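Local structure of glucose-6-phosphate 1-dehydrogenase (Kluyveromyces lactis, 7E6I) at residues K339-G344 with R466-L471. The protein catalyses the NADP-dependent oxidation of glucose 6-phosphate to 6-phosphogluconolactone, the first and probably rate-limiting step of the oxidative pentose phosphate pathway. Residues are numbered along the deposited sequence; the frame is centred on the assembly and turned at random.
Sequences KALNEG and RSPDGL. With BG6 (6-O-phosphono-beta-D-glucopyranose), chain B.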
ATOM      1  N   LYS A 339      -8.266   5.399 -13.059  1.00 30.73           N
ATOM      2  CA  LYS A 339      -9.403   4.496 -13.036  1.00 32.55           C
ATOM      3  C   LYS A 339     -10.087   4.546 -14.393  1.00 32.37           C
ATOM      4  O   LYS A 339      -9.913   5.494 -15.162  1.00 33.89           O
ATOM      5  CB  LYS A 339     -10.385   4.885 -11.925  1.00 34.27           C
ATOM      6  CG  LYS A 339     -10.129   4.165 -10.589  1.00 36.27           C
ATOM      7  CD  LYS A 339     -10.194   5.108  -9.388  1.00 34.17           C
ATOM      8  CE  LYS A 339     -10.799   4.448  -8.151  1.00 34.29           C
ATOM      9  NZ  LYS A 339     -10.085   3.239  -7.663  1.00 34.11           N
ATOM     10  N   ALA A 340     -10.850   3.494 -14.693  1.00 34.17           N
ATOM     11  CA  ALA A 340     -11.664   3.422 -15.915  1.00 38.39           C
ATOM     12  C   ALA A 340     -10.795   3.454 -17.170  1.00 39.03           C
ATOM     13  O   ALA A 340     -11.128   4.099 -18.168  1.00 39.61           O
ATOM     14  CB  ALA A 340     -12.721   4.534 -15.953  1.00 36.22           C
ATOM     15  N   LEU A 341      -9.667   2.768 -17.117  1.00 38.39           N
ATOM     16  CA  LEU A 341      -8.824   2.561 -18.278  1.00 39.02           C
ATOM     17  C   LEU A 341      -9.093   1.156 -18.831  1.00 41.13           C
ATOM     18  O   LEU A 341     -10.069   0.498 -18.444  1.00 39.59           O
ATOM     19  CB  LEU A 341      -7.356   2.781 -17.888  1.00 38.70           C
ATOM     20  CG  LEU A 341      -7.049   4.130 -17.227  1.00 38.16           C
ATOM     21  CD1 LEU A 341      -5.685   4.115 -16.526  1.00 32.86           C
ATOM     22  CD2 LEU A 341      -7.121   5.269 -18.245  1.00 36.95           C
ATOM     23  N   ASN A 342      -8.203   0.672 -19.696  1.00 41.44           N
ATOM     24  CA  ASN A 342      -8.389  -0.563 -20.447  1.00 40.45           C
ATOM     25  C   ASN A 342      -7.946  -1.829 -19.717  1.00 40.70           C
ATOM     26  O   ASN A 342      -8.156  -2.924 -20.250  1.00 42.46           O
ATOM     27  CB  ASN A 342      -7.602  -0.483 -21.749  1.00 44.98           C
ATOM     28  CG  ASN A 342      -6.104  -0.493 -21.504  1.00 48.75           C
ATOM     29  OD1 ASN A 342      -5.571   0.379 -20.819  1.00 47.65           O
ATOM     30  ND2 ASN A 342      -5.423  -1.489 -22.047  1.00 51.59           N
ATOM     31  N   GLU A 343      -7.310  -1.731 -18.549  1.00 39.26           N
ATOM     32  CA  GLU A 343      -6.810  -2.936 -17.889  1.00 36.87           C
ATOM     33  C   GLU A 343      -6.481  -2.610 -16.443  1.00 35.68           C
ATOM     34  O   GLU A 343      -6.375  -1.445 -16.058  1.00 35.18           O
ATOM     35  CB  GLU A 343      -5.562  -3.492 -18.588  1.00 38.27           C
ATOM     36  CG  GLU A 343      -4.444  -2.467 -18.652  1.00 40.15           C
ATOM     37  CD  GLU A 343      -3.187  -2.982 -19.305  1.00 44.41           C
ATOM     38  OE1 GLU A 343      -2.922  -4.201 -19.227  1.00 46.11           O
ATOM     39  OE2 GLU A 343      -2.459  -2.154 -19.899  1.00 48.96           O
ATOM     40  N   GLY A 344      -6.311  -3.664 -15.646  1.00 35.74           N
ATOM     41  CA  GLY A 344      -5.850  -3.534 -14.278  1.00 33.62           C
ATOM     42  C   GLY A 344      -4.406  -3.986 -14.182  1.00 36.17           C
ATOM     43  O   GLY A 344      -4.050  -5.077 -14.633  1.00 37.99           O
ATOM     44  N   ARG A 466      -6.898   3.429 -23.444  1.00 54.35           N
ATOM     45  CA  ARG A 466      -5.556   3.066 -23.010  1.00 54.84           C
ATOM     46  C   ARG A 466      -4.963   4.153 -22.133  1.00 56.11           C
ATOM     47  O   ARG A 466      -4.418   3.874 -21.059  1.00 54.49           O
ATOM     48  CB  ARG A 466      -4.664   2.821 -24.225  1.00 59.43           C
ATOM     49  CG  ARG A 466      -3.625   1.726 -24.044  1.00 68.19           C
ATOM     50  CD  ARG A 466      -3.879   0.585 -25.017  1.00 76.18           C
ATOM     51  NE  ARG A 466      -3.079  -0.602 -24.716  1.00 79.67           N
ATOM     52  CZ  ARG A 466      -3.178  -1.755 -25.379  1.00 84.44           C
ATOM     53  NH1 ARG A 466      -4.053  -1.876 -26.378  1.00 80.59           N
ATOM     54  NH2 ARG A 466      -2.413  -2.789 -25.040  1.00 81.15           N
ATOM     55  N   SER A 467      -5.095   5.407 -22.567  1.00 58.30           N
ATOM     56  CA  SER A 467      -4.438   6.545 -21.944  1.00 53.83           C
ATOM     57  C   SER A 467      -5.146   7.810 -22.377  1.00 54.81           C
ATOM     58  O   SER A 467      -5.486   7.937 -23.564  1.00 55.73           O
ATOM     59  CB  SER A 467      -2.966   6.625 -22.361  1.00 56.00           C
ATOM     60  OG  SER A 467      -2.816   6.299 -23.740  1.00 58.07           O
ATOM     61  N   PRO A 468      -5.361   8.750 -21.488  1.00 52.34           N
ATOM     62  CA  PRO A 468      -5.865  10.067 -21.908  1.00 48.22           C
ATOM     63  C   PRO A 468      -4.978  10.703 -22.964  1.00 49.76           C
ATOM     64  O   PRO A 468      -3.810  10.321 -23.103  1.00 48.17           O
ATOM     65  CB  PRO A 468      -5.859  10.889 -20.613  1.00 41.58           C
ATOM     66  CG  PRO A 468      -5.784   9.884 -19.513  1.00 39.90           C
ATOM     67  CD  PRO A 468      -5.135   8.647 -20.042  1.00 42.01           C
ATOM     68  N   ASP A 469      -5.519  11.655 -23.721  1.00 51.72           N
ATOM     69  CA  ASP A 469      -4.714  12.373 -24.697  1.00 50.92           C
ATOM     70  C   ASP A 469      -3.575  13.090 -23.994  1.00 48.28           C
ATOM     71  O   ASP A 469      -3.744  13.647 -22.904  1.00 46.76           O
ATOM     72  CB  ASP A 469      -5.565  13.390 -25.478  1.00 56.37           C
ATOM     73  CG  ASP A 469      -6.620  12.728 -26.364  1.00 66.93           C
ATOM     74  OD1 ASP A 469      -7.513  13.449 -26.877  1.00 74.73           O
ATOM     75  OD2 ASP A 469      -6.553  11.488 -26.553  1.00 70.83           O
ATOM     76  N   GLY A 470      -2.408  13.076 -24.626  1.00 43.26           N
ATOM     77  CA  GLY A 470      -1.243  13.768 -24.126  1.00 43.08           C
ATOM     78  C   GLY A 470      -0.287  12.916 -23.317  1.00 40.36           C
ATOM     79  O   GLY A 470       0.817  13.389 -23.015  1.00 38.58           O
ATOM     80  N   LEU A 471      -0.670  11.678 -22.972  1.00 37.83           N
ATOM     81  CA  LEU A 471       0.143  10.846 -22.085  1.00 36.19           C
ATOM     82  C   LEU A 471       1.442  10.427 -22.755  1.00 33.28           C
ATOM     83  O   LEU A 471       2.532  10.640 -22.211  1.00 32.01           O
ATOM     84  CB  LEU A 471      -0.649   9.609 -21.645  1.00 36.74           C
ATOM     85  CG  LEU A 471      -0.257   8.897 -20.340  1.00 32.98           C
ATOM     86  CD1 LEU A 471       0.227   7.516 -20.647  1.00 31.67           C
ATOM     87  CD2 LEU A 471       0.775   9.668 -19.494  1.00 27.38           C
TER
HETATM   88  C1  BG6 B 501      -7.221   1.693  -2.128  1.00 39.80           C
HETATM   89  C2  BG6 B 501      -7.914   2.745  -2.992  1.00 38.13           C
HETATM   90  O1  BG6 B 501      -6.331   2.225  -1.230  1.00 37.90           O
HETATM   91  O5  BG6 B 501      -6.445   0.765  -3.015  1.00 41.80           O
HETATM   92  C3  BG6 B 501      -8.782   2.117  -4.026  1.00 36.83           C
HETATM   93  O2  BG6 B 501      -8.694   3.646  -2.193  1.00 35.89           O
HETATM   94  C4  BG6 B 501      -7.995   1.209  -4.913  1.00 39.08           C
HETATM   95  O3  BG6 B 501      -9.381   3.138  -4.869  1.00 36.64           O
HETATM   96  C5  BG6 B 501      -7.264   0.151  -4.085  1.00 41.46           C
HETATM   97  O4  BG6 B 501      -8.888   0.601  -5.854  1.00 41.67           O
HETATM   98  C6  BG6 B 501      -6.316  -0.687  -4.898  1.00 43.35           C
HETATM   99  O6  BG6 B 501      -5.696  -1.611  -4.021  1.00 45.33           O
HETATM  100  P   BG6 B 501      -5.277  -3.099  -4.627  1.00 49.16           P
HETATM  101  O1P BG6 B 501      -4.449  -2.725  -5.842  1.00 40.50           O
HETATM  102  O2P BG6 B 501      -6.534  -3.849  -4.980  1.00 42.76           O
HETATM  103  O3P BG6 B 501      -4.486  -3.948  -3.634  1.00 36.04           O
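Asn342 and Leu341 meet Arg466 and Pro468 in a small loop-to-loop van der Waals contact in the C-terminal domain. One loop joins strands 333-338 and 345-352 of the mixed sheet; the other runs from strand 459-462 to helix 471-476. The Asn342 amide crosses Arg466 at a slant. Its OD1 sits 3.5 Å from Arg466 CA, and its ND2 rests over one face of the guanidinium, off centre, 3.7 Å from Arg466 NE. The amide and guanidinium planes are 37° apart, so this is no flat stack. Asn342 CG stands between the backbone N and the carbonyl carbon (chi1 68°), which turns the amide to Arg466. OD1 accepts a hydrogen bond from Lys220, which also pairs with Glu343. Deeper in, Leu341 CD2 packs 4.3 Å from Pro468 CD, and both side chains touch Tyr461. With an alanine at Asn342, the amide over the guanidinium is lost, and Lys220 would probably miss a partner. Lys339 NZ donates to O3 of glucose 6-phosphate (2.9 Å). Arg466 probably belongs to the second NADP site. Two polar side chains thus carry most of the contact by touch: ND2 and NE are both donors, and Lys220 engages OD1.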